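Local coordinates for protein MCG133388, isoform CRA_f (Mus musculus, PDB 4ZPO) that probably acts as a calcium-dependent cell-adhesion protein that helps set up and maintain specific neuronal connections, here as its first three extracellular cadherin domains, at residues A[7-12]-A[58-63]; A[102-107]-A[181-186]; A[107-112]-A[124-129]; A[139-144]-A[161-166]. All coordinates share one frame; numbering follows the deposited sequence.

Contact 1 of 4, residues A[7-12]-A[58-63]; sequences VEESEP and SQKIDR. With CA (calcium ion), chain H; CA (calcium ion), chain G.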
loop_
_atom_site.group_PDB
_atom_site.type_symbol
_atom_site.label_atom_id
_atom_site.label_comp_id
_atom_site.label_asym_id
_atom_site.label_seq_id
_atom_site.Cartn_x
_atom_site.Cartn_y
_atom_site.Cartn_z
ATOM N N VAL A 7 -21.845 1.046 -30.938
ATOM C CA VAL A 7 -20.947 1.463 -29.870
ATOM C C VAL A 7 -21.721 1.699 -28.577
ATOM O O VAL A 7 -22.785 2.317 -28.582
ATOM C CB VAL A 7 -20.174 2.743 -30.252
ATOM C CG1 VAL A 7 -19.230 3.156 -29.132
ATOM C CG2 VAL A 7 -19.406 2.531 -31.547
ATOM N N GLU A 8 -21.181 1.188 -27.474
ATOM C CA GLU A 8 -21.748 1.398 -26.148
ATOM C C GLU A 8 -21.869 2.889 -25.832
ATOM O O GLU A 8 -21.086 3.697 -26.334
ATOM C CB GLU A 8 -20.879 0.698 -25.099
ATOM C CG GLU A 8 -21.381 0.797 -23.673
ATOM C CD GLU A 8 -20.262 0.649 -22.658
ATOM O OE1 GLU A 8 -19.121 0.346 -23.069
ATOM O OE2 GLU A 8 -20.522 0.843 -21.452
ATOM N N GLU A 9 -22.861 3.241 -25.016
ATOM C CA GLU A 9 -23.076 4.614 -24.551
ATOM C C GLU A 9 -23.416 5.586 -25.679
ATOM O O GLU A 9 -23.307 6.800 -25.513
ATOM C CB GLU A 9 -21.846 5.129 -23.792
ATOM C CG GLU A 9 -21.339 4.207 -22.699
ATOM C CD GLU A 9 -22.287 4.110 -21.521
ATOM O OE1 GLU A 9 -23.176 4.980 -21.396
ATOM O OE2 GLU A 9 -22.136 3.168 -20.714
ATOM N N SER A 10 -23.829 5.053 -26.823
ATOM C CA SER A 10 -24.232 5.897 -27.941
ATOM C C SER A 10 -25.591 6.530 -27.661
ATOM O O SER A 10 -26.446 5.922 -27.018
ATOM C CB SER A 10 -24.274 5.092 -29.241
ATOM O OG SER A 10 -25.134 3.974 -29.119
ATOM N N GLU A 11 -25.780 7.754 -28.142
ATOM C CA GLU A 11 -27.017 8.492 -27.907
ATOM C C GLU A 11 -28.213 7.841 -28.594
ATOM O O GLU A 11 -28.074 7.262 -29.672
ATOM C CB GLU A 11 -26.866 9.939 -28.381
ATOM C CG GLU A 11 -25.958 10.783 -27.502
ATOM C CD GLU A 11 -26.531 10.996 -26.114
ATOM O OE1 GLU A 11 -27.764 11.156 -25.998
ATOM O OE2 GLU A 11 -25.749 10.998 -25.140
ATOM N N PRO A 12 -29.394 7.927 -27.960
ATOM C CA PRO A 12 -30.646 7.419 -28.534
ATOM C C PRO A 12 -30.927 8.017 -29.910
ATOM O O PRO A 12 -30.910 9.238 -30.069
ATOM C CB PRO A 12 -31.703 7.862 -27.519
ATOM C CG PRO A 12 -30.963 7.959 -26.233
ATOM C CD PRO A 12 -29.589 8.452 -26.596
ATOM N N SER A 58 -32.903 2.828 -28.861
ATOM C CA SER A 58 -34.031 3.434 -28.159
ATOM C C SER A 58 -33.585 4.092 -26.858
ATOM O O SER A 58 -33.935 5.238 -26.577
ATOM C CB SER A 58 -35.108 2.389 -27.872
ATOM O OG SER A 58 -36.123 2.918 -27.037
ATOM N N GLN A 59 -32.815 3.353 -26.067
ATOM C CA GLN A 59 -32.300 3.861 -24.801
ATOM C C GLN A 59 -30.792 3.639 -24.725
ATOM O O GLN A 59 -30.276 2.671 -25.284
ATOM C CB GLN A 59 -33.003 3.182 -23.623
ATOM C CG GLN A 59 -32.672 3.780 -22.267
ATOM C CD GLN A 59 -33.248 2.977 -21.118
ATOM O OE1 GLN A 59 -33.990 2.016 -21.326
ATOM N NE2 GLN A 59 -32.906 3.365 -19.893
ATOM N N LYS A 60 -30.094 4.541 -24.040
ATOM C CA LYS A 60 -28.646 4.451 -23.888
ATOM C C LYS A 60 -28.239 3.102 -23.292
ATOM O O LYS A 60 -28.747 2.697 -22.247
ATOM C CB LYS A 60 -28.132 5.598 -23.017
ATOM C CG LYS A 60 -26.658 5.915 -23.198
ATOM C CD LYS A 60 -26.286 7.204 -22.479
ATOM C CE LYS A 60 -24.825 7.556 -22.690
ATOM N NZ LYS A 60 -24.442 8.799 -21.965
ATOM N N ILE A 61 -27.330 2.412 -23.973
ATOM C CA ILE A 61 -26.948 1.054 -23.598
ATOM C C ILE A 61 -25.631 1.008 -22.832
ATOM O O ILE A 61 -24.619 1.543 -23.282
ATOM C CB ILE A 61 -26.828 0.148 -24.840
ATOM C CG1 ILE A 61 -28.177 0.042 -25.554
ATOM C CG2 ILE A 61 -26.317 -1.232 -24.455
ATOM C CD1 ILE A 61 -28.125 -0.751 -26.842
ATOM N N ASP A 62 -25.653 0.362 -21.669
ATOM C CA ASP A 62 -24.444 0.161 -20.880
ATOM C C ASP A 62 -23.965 -1.279 -21.019
ATOM O O ASP A 62 -24.624 -2.206 -20.547
ATOM C CB ASP A 62 -24.697 0.501 -19.410
ATOM C CG ASP A 62 -23.429 0.476 -18.580
ATOM O OD1 ASP A 62 -22.343 0.717 -19.146
ATOM O OD2 ASP A 62 -23.520 0.220 -17.361
ATOM N N ARG A 63 -22.821 -1.463 -21.671
ATOM C CA ARG A 63 -22.307 -2.801 -21.946
ATOM C C ARG A 63 -21.929 -3.542 -20.667
ATOM O O ARG A 63 -22.034 -4.766 -20.596
ATOM C CB ARG A 63 -21.095 -2.729 -22.877
ATOM C CG ARG A 63 -20.695 -4.071 -23.468
ATOM C CD ARG A 63 -19.186 -4.183 -23.606
ATOM N NE ARG A 63 -18.523 -4.093 -22.309
ATOM C CZ ARG A 63 -18.290 -5.133 -21.514
ATOM N NH1 ARG A 63 -17.685 -4.954 -20.348
ATOM N NH2 ARG A 63 -18.666 -6.351 -21.884
HETATM CA CA CA H . -20.223 1.852 -19.278
HETATM CA CA CA G . -17.283 -0.109 -21.190
#

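Contact 2 of 4, residues A[102-107]-A[181-186]; sequences PSFATP and LVLTAV. With MAN (alpha-D-mannopyranose), chain I.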
loop_
_atom_site.group_PDB
_atom_site.type_symbol
_atom_site.label_atom_id
_atom_site.label_comp_id
_atom_site.label_asym_id
_atom_site.label_seq_id
_atom_site.Cartn_x
_atom_site.Cartn_y
_atom_site.Cartn_z
ATOM N N PRO A 102 -10.115 2.217 -13.253
ATOM C CA PRO A 102 -9.647 1.246 -12.257
ATOM C C PRO A 102 -10.052 1.610 -10.832
ATOM O O PRO A 102 -9.839 2.740 -10.395
ATOM C CB PRO A 102 -8.128 1.292 -12.423
ATOM C CG PRO A 102 -7.941 1.614 -13.861
ATOM C CD PRO A 102 -9.052 2.564 -14.213
ATOM N N SER A 103 -10.630 0.650 -10.120
ATOM C CA SER A 103 -11.195 0.909 -8.803
ATOM C C SER A 103 -10.570 0.042 -7.713
ATOM O O SER A 103 -10.367 -1.159 -7.896
ATOM C CB SER A 103 -12.712 0.687 -8.833
ATOM O OG SER A 103 -13.289 0.910 -7.558
ATOM N N PHE A 104 -10.270 0.662 -6.576
ATOM C CA PHE A 104 -9.791 -0.066 -5.409
ATOM C C PHE A 104 -10.900 -0.187 -4.373
ATOM O O PHE A 104 -11.789 0.661 -4.303
ATOM C CB PHE A 104 -8.568 0.624 -4.798
ATOM C CG PHE A 104 -7.296 0.396 -5.564
ATOM C CD1 PHE A 104 -6.599 -0.794 -5.433
ATOM C CD2 PHE A 104 -6.794 1.373 -6.409
ATOM C CE1 PHE A 104 -5.429 -1.009 -6.135
ATOM C CE2 PHE A 104 -5.624 1.165 -7.112
ATOM C CZ PHE A 104 -4.940 -0.029 -6.973
ATOM N N ALA A 105 -10.844 -1.249 -3.574
ATOM C CA ALA A 105 -11.835 -1.474 -2.529
ATOM C C ALA A 105 -11.782 -0.364 -1.485
ATOM O O ALA A 105 -12.814 0.092 -0.996
ATOM C CB ALA A 105 -11.618 -2.828 -1.876
ATOM N N THR A 106 -10.569 0.066 -1.154
ATOM C CA THR A 106 -10.369 1.128 -0.178
ATOM C C THR A 106 -9.361 2.153 -0.695
ATOM O O THR A 106 -8.334 1.788 -1.266
ATOM C CB THR A 106 -9.891 0.566 1.177
ATOM O OG1 THR A 106 -9.412 1.637 2.000
ATOM C CG2 THR A 106 -8.773 -0.449 0.975
ATOM N N PRO A 107 -9.658 3.446 -0.499
ATOM C CA PRO A 107 -8.789 4.530 -0.971
ATOM C C PRO A 107 -7.440 4.570 -0.256
ATOM O O PRO A 107 -6.474 5.096 -0.808
ATOM C CB PRO A 107 -9.604 5.792 -0.665
ATOM C CG PRO A 107 -10.517 5.392 0.443
ATOM C CD PRO A 107 -10.865 3.959 0.173
ATOM N N LEU A 181 3.355 5.536 0.212
ATOM C CA LEU A 181 3.498 5.130 -1.179
ATOM C C LEU A 181 2.159 5.196 -1.904
ATOM O O LEU A 181 1.103 5.031 -1.292
ATOM C CB LEU A 181 4.079 3.718 -1.266
ATOM C CG LEU A 181 5.372 3.475 -0.483
ATOM C CD1 LEU A 181 5.874 2.057 -0.704
ATOM C CD2 LEU A 181 6.438 4.494 -0.861
ATOM N N VAL A 182 2.207 5.439 -3.210
ATOM C CA VAL A 182 0.992 5.526 -4.009
ATOM C C VAL A 182 0.928 4.414 -5.050
ATOM O O VAL A 182 1.651 4.441 -6.048
ATOM C CB VAL A 182 0.880 6.888 -4.722
ATOM C CG1 VAL A 182 -0.373 6.935 -5.587
ATOM C CG2 VAL A 182 0.871 8.018 -3.706
ATOM N N LEU A 183 0.062 3.436 -4.808
ATOM C CA LEU A 183 -0.152 2.354 -5.759
ATOM C C LEU A 183 -1.166 2.781 -6.812
ATOM O O LEU A 183 -2.340 2.994 -6.506
ATOM C CB LEU A 183 -0.630 1.087 -5.047
ATOM C CG LEU A 183 -0.932 -0.107 -5.954
ATOM C CD1 LEU A 183 0.303 -0.508 -6.746
ATOM C CD2 LEU A 183 -1.461 -1.279 -5.144
ATOM N N THR A 184 -0.705 2.908 -8.051
ATOM C CA THR A 184 -1.563 3.363 -9.137
ATOM C C THR A 184 -1.850 2.238 -10.125
ATOM O O THR A 184 -0.932 1.595 -10.633
ATOM C CB THR A 184 -0.930 4.549 -9.892
ATOM O OG1 THR A 184 -0.584 5.582 -8.961
ATOM C CG2 THR A 184 -1.898 5.106 -10.927
ATOM N N ALA A 185 -3.133 2.005 -10.387
ATOM C CA ALA A 185 -3.554 0.987 -11.342
ATOM C C ALA A 185 -3.997 1.632 -12.648
ATOM O O ALA A 185 -4.814 2.548 -12.645
ATOM C CB ALA A 185 -4.674 0.151 -10.762
ATOM N N VAL A 186 -3.456 1.149 -13.763
ATOM C CA VAL A 186 -3.741 1.733 -15.069
ATOM C C VAL A 186 -4.285 0.687 -16.041
ATOM O O VAL A 186 -3.814 -0.451 -16.064
ATOM C CB VAL A 186 -2.477 2.377 -15.681
ATOM C CG1 VAL A 186 -2.836 3.214 -16.896
ATOM C CG2 VAL A 186 -1.756 3.226 -14.646
HETATM C C1 MAN I . -3.444 7.621 -13.362
HETATM C C2 MAN I . -3.769 9.109 -13.134
HETATM C C3 MAN I . -4.269 9.736 -14.436
HETATM C C4 MAN I . -3.296 9.463 -15.591
HETATM C C5 MAN I . -3.067 7.951 -15.730
HETATM C C6 MAN I . -2.032 7.607 -16.782
HETATM O O2 MAN I . -2.596 9.845 -12.776
HETATM O O3 MAN I . -4.492 11.138 -14.299
HETATM O O4 MAN I . -3.836 9.965 -16.805
HETATM O O5 MAN I . -2.597 7.417 -14.472
HETATM O O6 MAN I . -1.556 6.294 -16.518
#

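Contact 3 of 4, residues A[107-112]-A[124-129]; sequences PDREMR and PLDSAQ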
loop_
_atom_site.group_PDB
_atom_site.type_symbol
_atom_site.label_atom_id
_atom_site.label_comp_id
_atom_site.label_asym_id
_atom_site.label_seq_id
_atom_site.Cartn_x
_atom_site.Cartn_y
_atom_site.Cartn_z
ATOM N N PRO A 107 -9.658 3.446 -0.499
ATOM C CA PRO A 107 -8.789 4.530 -0.971
ATOM C C PRO A 107 -7.440 4.570 -0.256
ATOM O O PRO A 107 -6.474 5.096 -0.808
ATOM C CB PRO A 107 -9.604 5.792 -0.665
ATOM C CG PRO A 107 -10.517 5.392 0.443
ATOM C CD PRO A 107 -10.865 3.959 0.173
ATOM N N ASP A 108 -7.380 4.022 0.953
ATOM C CA ASP A 108 -6.140 4.021 1.723
ATOM C C ASP A 108 -5.850 2.657 2.348
ATOM O O ASP A 108 -6.764 1.907 2.689
ATOM C CB ASP A 108 -6.187 5.101 2.809
ATOM C CG ASP A 108 -7.548 5.203 3.473
ATOM O OD1 ASP A 108 -8.244 4.172 3.578
ATOM O OD2 ASP A 108 -7.922 6.321 3.888
ATOM N N ARG A 109 -4.565 2.349 2.490
ATOM C CA ARG A 109 -4.123 1.068 3.032
ATOM C C ARG A 109 -3.007 1.265 4.055
ATOM O O ARG A 109 -2.032 1.968 3.791
ATOM C CB ARG A 109 -3.648 0.150 1.903
ATOM C CG ARG A 109 -2.898 -1.087 2.371
ATOM C CD ARG A 109 -3.843 -2.165 2.874
ATOM N NE ARG A 109 -3.123 -3.272 3.499
ATOM C CZ ARG A 109 -2.557 -4.271 2.829
ATOM N NH1 ARG A 109 -2.622 -4.308 1.504
ATOM N NH2 ARG A 109 -1.924 -5.235 3.485
ATOM N N GLU A 110 -3.153 0.644 5.221
ATOM C CA GLU A 110 -2.143 0.747 6.269
ATOM C C GLU A 110 -1.352 -0.550 6.413
ATOM O O GLU A 110 -1.922 -1.641 6.393
ATOM C CB GLU A 110 -2.788 1.118 7.607
ATOM C CG GLU A 110 -1.817 1.139 8.777
ATOM C CD GLU A 110 -2.462 1.605 10.067
ATOM O OE1 GLU A 110 -3.310 2.520 10.012
ATOM O OE2 GLU A 110 -2.121 1.053 11.136
ATOM N N MET A 111 -0.037 -0.422 6.554
ATOM C CA MET A 111 0.834 -1.578 6.731
ATOM C C MET A 111 1.763 -1.414 7.928
ATOM O O MET A 111 2.577 -0.493 7.977
ATOM C CB MET A 111 1.660 -1.824 5.468
ATOM C CG MET A 111 0.936 -2.621 4.402
ATOM S SD MET A 111 2.006 -3.032 3.011
ATOM C CE MET A 111 1.093 -4.392 2.291
ATOM N N ARG A 112 1.632 -2.319 8.893
ATOM C CA ARG A 112 2.510 -2.327 10.055
ATOM C C ARG A 112 3.663 -3.298 9.834
ATOM O O ARG A 112 3.541 -4.492 10.103
ATOM C CB ARG A 112 1.732 -2.704 11.316
ATOM C CG ARG A 112 0.505 -1.846 11.567
ATOM C CD ARG A 112 0.560 -1.185 12.931
ATOM N NE ARG A 112 -0.649 -0.417 13.213
ATOM C CZ ARG A 112 -0.848 0.281 14.326
ATOM N NH1 ARG A 112 0.085 0.314 15.268
ATOM N NH2 ARG A 112 -1.983 0.949 14.497
ATOM N N PRO A 124 1.595 -8.505 0.149
ATOM C CA PRO A 124 0.492 -8.473 -0.819
ATOM C C PRO A 124 -0.283 -7.158 -0.788
ATOM O O PRO A 124 -0.375 -6.519 0.259
ATOM C CB PRO A 124 -0.395 -9.640 -0.377
ATOM C CG PRO A 124 -0.093 -9.812 1.070
ATOM C CD PRO A 124 1.365 -9.497 1.214
ATOM N N LEU A 125 -0.833 -6.767 -1.935
ATOM C CA LEU A 125 -1.588 -5.525 -2.046
ATOM C C LEU A 125 -2.979 -5.772 -2.618
ATOM O O LEU A 125 -3.198 -6.741 -3.347
ATOM C CB LEU A 125 -0.835 -4.519 -2.918
ATOM C CG LEU A 125 0.528 -4.065 -2.394
ATOM C CD1 LEU A 125 1.218 -3.148 -3.390
ATOM C CD2 LEU A 125 0.366 -3.376 -1.053
ATOM N N ASP A 126 -3.918 -4.893 -2.277
ATOM C CA ASP A 126 -5.282 -4.993 -2.784
ATOM C C ASP A 126 -5.309 -4.840 -4.300
ATOM O O ASP A 126 -4.687 -3.934 -4.852
ATOM C CB ASP A 126 -6.178 -3.935 -2.133
ATOM C CG ASP A 126 -6.266 -4.091 -0.627
ATOM O OD1 ASP A 126 -6.167 -5.236 -0.139
ATOM O OD2 ASP A 126 -6.435 -3.068 0.069
ATOM N N SER A 127 -6.027 -5.734 -4.970
ATOM C CA SER A 127 -6.111 -5.713 -6.425
ATOM C C SER A 127 -7.180 -4.735 -6.904
ATOM O O SER A 127 -8.217 -4.564 -6.260
ATOM C CB SER A 127 -6.402 -7.116 -6.964
ATOM O OG SER A 127 -6.494 -7.109 -8.378
ATOM N N ALA A 128 -6.921 -4.097 -8.041
ATOM C CA ALA A 128 -7.859 -3.135 -8.604
ATOM C C ALA A 128 -8.824 -3.811 -9.567
ATOM O O ALA A 128 -8.576 -4.923 -10.032
ATOM C CB ALA A 128 -7.114 -2.015 -9.304
ATOM N N GLN A 129 -9.923 -3.127 -9.867
ATOM C CA GLN A 129 -10.946 -3.666 -10.753
ATOM C C GLN A 129 -11.276 -2.697 -11.881
ATOM O O GLN A 129 -11.281 -1.482 -11.687
ATOM C CB GLN A 129 -12.213 -3.997 -9.965
ATOM C CG GLN A 129 -12.006 -4.993 -8.843
ATOM C CD GLN A 129 -13.209 -5.082 -7.927
ATOM O OE1 GLN A 129 -14.241 -4.460 -8.177
ATOM N NE2 GLN A 129 -13.079 -5.851 -6.852
#

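Contact 4 of 4, residues A[139-144]-A[161-166]; sequences SFYTLS and LFPELV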
loop_
_atom_site.group_PDB
_atom_site.type_symbol
_atom_site.label_atom_id
_atom_site.label_comp_id
_atom_site.label_asym_id
_atom_site.label_seq_id
_atom_site.Cartn_x
_atom_site.Cartn_y
_atom_site.Cartn_z
ATOM N N SER A 139 -4.310 -2.910 -16.844
ATOM C CA SER A 139 -3.151 -3.328 -17.623
ATOM C C SER A 139 -1.898 -3.518 -16.770
ATOM O O SER A 139 -1.211 -4.533 -16.888
ATOM C CB SER A 139 -2.866 -2.313 -18.732
ATOM O OG SER A 139 -1.718 -2.677 -19.477
ATOM N N PHE A 140 -1.601 -2.541 -15.917
ATOM C CA PHE A 140 -0.390 -2.591 -15.102
ATOM C C PHE A 140 -0.479 -1.701 -13.865
ATOM O O PHE A 140 -1.376 -0.864 -13.749
ATOM C CB PHE A 140 0.831 -2.194 -15.939
ATOM C CG PHE A 140 0.798 -0.773 -16.433
ATOM C CD1 PHE A 140 0.099 -0.439 -17.583
ATOM C CD2 PHE A 140 1.475 0.227 -15.754
ATOM C CE1 PHE A 140 0.068 0.866 -18.040
ATOM C CE2 PHE A 140 1.449 1.534 -16.207
ATOM C CZ PHE A 140 0.744 1.852 -17.351
ATOM N N TYR A 141 0.462 -1.890 -12.945
ATOM C CA TYR A 141 0.530 -1.097 -11.722
ATOM C C TYR A 141 1.840 -0.315 -11.643
ATOM O O TYR A 141 2.858 -0.734 -12.195
ATOM C CB TYR A 141 0.396 -1.993 -10.486
ATOM C CG TYR A 141 -0.970 -2.611 -10.290
ATOM C CD1 TYR A 141 -1.325 -3.781 -10.945
ATOM C CD2 TYR A 141 -1.896 -2.034 -9.429
ATOM C CE1 TYR A 141 -2.570 -4.354 -10.761
ATOM C CE2 TYR A 141 -3.142 -2.600 -9.237
ATOM C CZ TYR A 141 -3.474 -3.759 -9.906
ATOM O OH TYR A 141 -4.714 -4.326 -9.719
ATOM N N THR A 142 1.808 0.822 -10.953
ATOM C CA THR A 142 3.018 1.594 -10.690
ATOM C C THR A 142 3.105 1.963 -9.215
ATOM O O THR A 142 2.087 2.185 -8.558
ATOM C CB THR A 142 3.079 2.886 -11.531
ATOM O OG1 THR A 142 1.969 3.730 -11.200
ATOM C CG2 THR A 142 3.051 2.570 -13.020
ATOM N N LEU A 143 4.328 2.025 -8.697
ATOM C CA LEU A 143 4.559 2.434 -7.319
ATOM C C LEU A 143 5.365 3.726 -7.289
ATOM O O LEU A 143 6.341 3.869 -8.027
ATOM C CB LEU A 143 5.285 1.335 -6.540
ATOM C CG LEU A 143 5.485 1.583 -5.044
ATOM C CD1 LEU A 143 4.161 1.495 -4.299
ATOM C CD2 LEU A 143 6.501 0.611 -4.466
ATOM N N SER A 144 4.950 4.664 -6.443
ATOM C CA SER A 144 5.623 5.955 -6.338
ATOM C C SER A 144 7.085 5.772 -5.943
ATOM O O SER A 144 7.397 4.949 -5.081
ATOM C CB SER A 144 4.911 6.857 -5.328
ATOM O OG SER A 144 4.918 6.282 -4.035
ATOM N N LEU A 161 -4.373 -9.446 -12.371
ATOM C CA LEU A 161 -3.104 -9.049 -11.778
ATOM C C LEU A 161 -3.184 -8.900 -10.262
ATOM O O LEU A 161 -4.156 -8.362 -9.728
ATOM C CB LEU A 161 -2.625 -7.738 -12.404
ATOM C CG LEU A 161 -2.519 -7.737 -13.931
ATOM C CD1 LEU A 161 -2.309 -6.328 -14.450
ATOM C CD2 LEU A 161 -1.400 -8.658 -14.396
ATOM N N PHE A 162 -2.154 -9.384 -9.577
ATOM C CA PHE A 162 -2.032 -9.208 -8.134
ATOM C C PHE A 162 -0.692 -8.569 -7.787
ATOM O O PHE A 162 0.353 -9.217 -7.872
ATOM C CB PHE A 162 -2.190 -10.545 -7.406
ATOM C CG PHE A 162 -3.595 -10.823 -6.949
ATOM C CD1 PHE A 162 -4.508 -11.430 -7.796
ATOM C CD2 PHE A 162 -4.002 -10.477 -5.670
ATOM C CE1 PHE A 162 -5.800 -11.686 -7.375
ATOM C CE2 PHE A 162 -5.293 -10.731 -5.245
ATOM C CZ PHE A 162 -6.192 -11.336 -6.099
ATOM N N PRO A 163 -0.718 -7.284 -7.406
ATOM C CA PRO A 163 0.492 -6.538 -7.050
ATOM C C PRO A 163 0.948 -6.811 -5.620
ATOM O O PRO A 163 0.126 -7.120 -4.758
ATOM C CB PRO A 163 0.056 -5.083 -7.213
ATOM C CG PRO A 163 -1.394 -5.105 -6.872
ATOM C CD PRO A 163 -1.921 -6.432 -7.366
ATOM N N GLU A 164 2.250 -6.695 -5.380
ATOM C CA GLU A 164 2.802 -6.895 -4.046
ATOM C C GLU A 164 4.056 -6.051 -3.844
ATOM O O GLU A 164 4.777 -5.754 -4.797
ATOM C CB GLU A 164 3.116 -8.374 -3.808
ATOM C CG GLU A 164 4.137 -8.956 -4.773
ATOM C CD GLU A 164 4.409 -10.426 -4.520
ATOM O OE1 GLU A 164 3.806 -10.993 -3.584
ATOM O OE2 GLU A 164 5.225 -11.015 -5.259
ATOM N N LEU A 165 4.310 -5.665 -2.599
ATOM C CA LEU A 165 5.498 -4.887 -2.267
ATOM C C LEU A 165 6.696 -5.790 -2.013
ATOM O O LEU A 165 6.591 -6.791 -1.307
ATOM C CB LEU A 165 5.244 -4.005 -1.042
ATOM C CG LEU A 165 4.353 -2.778 -1.238
ATOM C CD1 LEU A 165 4.239 -1.988 0.057
ATOM C CD2 LEU A 165 4.895 -1.904 -2.356
ATOM N N VAL A 166 7.834 -5.431 -2.598
ATOM C CA VAL A 166 9.078 -6.153 -2.362
ATOM C C VAL A 166 10.108 -5.231 -1.720
ATOM O O VAL A 166 10.521 -4.235 -2.314
ATOM C CB VAL A 166 9.657 -6.738 -3.664
ATOM C CG1 VAL A 166 10.980 -7.436 -3.387
ATOM C CG2 VAL A 166 8.665 -7.698 -4.301
#

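Contact 1 of 4, residues A[7-12]-A[58-63]
Three carboxylates that would ordinarily repel one another, those of Glu-8, Glu-9 and Asp-62, converge on one calcium ion. Glu-8 OE2 binds it at 2.4 Å, Asp-62 OD1 at 2.4 Å and Glu-9 OE2 at 2.7 Å, and the metal's charge probably offsets the repulsion between these oxygens. The Glu-8 and Asp-62 carboxylates approach alongside one another from the same direction, their planes 26° apart. Glu-8 also bridges: its other oxygen, OE1, reaches a second calcium ion at 2.7 Å. Its CG stands anti to the backbone N (chi1 -178°) and the chain runs on extended, which carries the carboxylate in between the two metals. OE2 further accepts a weak hydrogen bond from the backbone N of Arg-63. A type II beta turn from Val-7 to Ser-10 presents the two glutamates, and Glu-9 N ties that turn to Ile-61 O by a hydrogen bond of 3.0 Å. Farther out, the extended Lys-60 chain passes Glu-9, its NZ near Glu-11 and Glu-9 without pairing to either. Asp-62 sits at the N-cap of helix 63-66, and its OD2 is hydrogen-bonded with Ser-65 OG. Glu-64 and Asp-99 supply the remaining protein ligands of the first calcium. Glutamates after the first strand together with an Asp-Arg-Glu motif make the interdomain calcium site typical of cadherins.

Contact 2 of 4, residues A[102-107]-A[181-186]
Phe-104 and Pro-102 are two bumps on an irregular chain, and they settle against the inward-facing side chains of strand 178-187. The far end of the Phe-104 ring drops into the dip between Leu-183 and Ala-185. Its CZ comes 3.8 Å from Ala-185 CB, while CE1 touches Leu-183 CD2 at 4.1 Å. Phe-104 CE2 rests 3.8 Å from Leu-183 O, this carbonyl and the Ala-185 methyl both lying obliquely to the ring. The CG of Phe-104 lies anti to the carbonyl carbon (chi1 -77°), which swings the ring toward the strand. Ala-185 supplies the low spot: a bare methyl lets the phenyl and the proline ring come in next to each other. Pro-102 fills the other flank, CB at 4.0 Å from Ala-185 CB and CG resting 3.5 Å from Ala-185 O. This is the entry to the second cadherin repeat, where the chain leaves the calcium-binding linker and lays Pro-102 and Phe-104 against the inner side of strand 178-187 before strand 108-114 begins. Alternation along the strand sorts the rest. Leu-183 and Ala-185 turn inward, whereas Thr-184 and Val-186 point away, to the side where a protein-linked mannose lies. There Thr-184 CG2 meets the sugar's C1 at 3.8 Å, and Val-186 CG1 lies 3.4 Å from its O6. Tyr-141 and the methyl of Ala-128 also touch Ala-185, and Ile-199 packs beside Leu-183.

Contact 3 of 4, residues A[107-112]-A[124-129]
The first strand of the second cadherin repeat, 108-114, at one edge of the sandwich, sends Arg-109 and Met-111 over to Pro-124, Leu-125 and Asp-126, where the chain leaves the short strand 122-124 of the opposite sheet. Two different ends converge on one carbonyl. Arg-109 NH1 gives Pro-124 O a weak hydrogen bond of 3.4 Å, fairly straight at 157°, with the oxygen at the edge of the guanidinium and near its plane; Met-111 CE comes to the same oxygen at 3.3 Å. A bend at chi2 (79°) turns the arginine along the neighbouring chain and brings NH1 beside Leu-125 CA. Met-111 is extended beyond CG and meets Leu-125 roughly perpendicular, methyl to methyl, CE to CD2 at 3.6 Å. Asp-126 adds charge alone: its OD1 is 4.0 Å from Arg-109 NH1 but well out of the guanidinium plane, so no N-H is aimed at it, though the nearby negative charge probably favours the arginine's position. Replacing Arg-109 with a leucine would probably leave Pro-124 O without this N-H and Asp-126 without its nearby positive charge. Arg-109 and Met-111 are also bonded through their backbones to strand 194-204, their partner in the sheet. Deeper in, Leu-125 packs on Leu-183, Ile-199, Pro-163 and Leu-165, which places the contact where strands of both sheets close on the core between them.

Contact 4 of 4, residues A[139-144]-A[161-166]
Tyr-141, lying across Pro-163, has its OH fixed by a hydrogen bond from the backbone N of Ala-128. With that far end held, the ring presents one face to Pro-163: Pro-163 CG sits over the centre of the Tyr-141 ring, 3.8 Å from its centroid and 10° off the normal, a clean CH-pi contact. Leu-161 comes in differently, at the ring's edge and in its plane, its CB 3.8 Å from Tyr-141 CE1. The tyrosine CG lies anti to its carbonyl carbon (chi1 -69°), and this sends the ring from strand 138-143 over to strand 160-167. Farther along, Leu-143 CD2 meets Leu-165 CD2 at 3.7 Å. Segments 139-143 and 161-166 run 12° from parallel, their axes 8.3 Å apart at closest, and they belong to opposite sheets of the second cadherin repeat. A classic beta bulge sets Ser-139 and Phe-140 together against Val-186. With an alanine at Tyr-141, Pro-163 would probably lose the aromatic face it rests on and the N-H of Ala-128 its hydroxyl partner. Joined across mainly by apolar side chains, with Leu-161 CD1 also against Ser-139 O, the sheets owe their fit here to shape, while the buried tyrosine hydroxyl is satisfied by backbone.

Contact 1 stands apart: it sits at the calcium-binding end of the first repeat, about 28 Å between centres from contact 2, and its chemistry is ionic, with metals binding acidic side chains on loops. Contacts 2, 3 and 4 gather in the second repeat, with centres 7 to 10 Å apart. Contact 2 is the most buried and, like contact 4, held by apolar side chains without a hydrogen bond between its segments; contacts 3 and 4 are partly buried, contact 3 mixing a cationic side chain with core residues. Contacts 2 and 3 share Pro-107, and Ser-103 N probably bonds Gln-129 O. Strands 178-187 and 138-143 pair side by side, joining contact 2 to contact 4, while Ser-127 OG on Leu-161 O links contact 3 to contact 4.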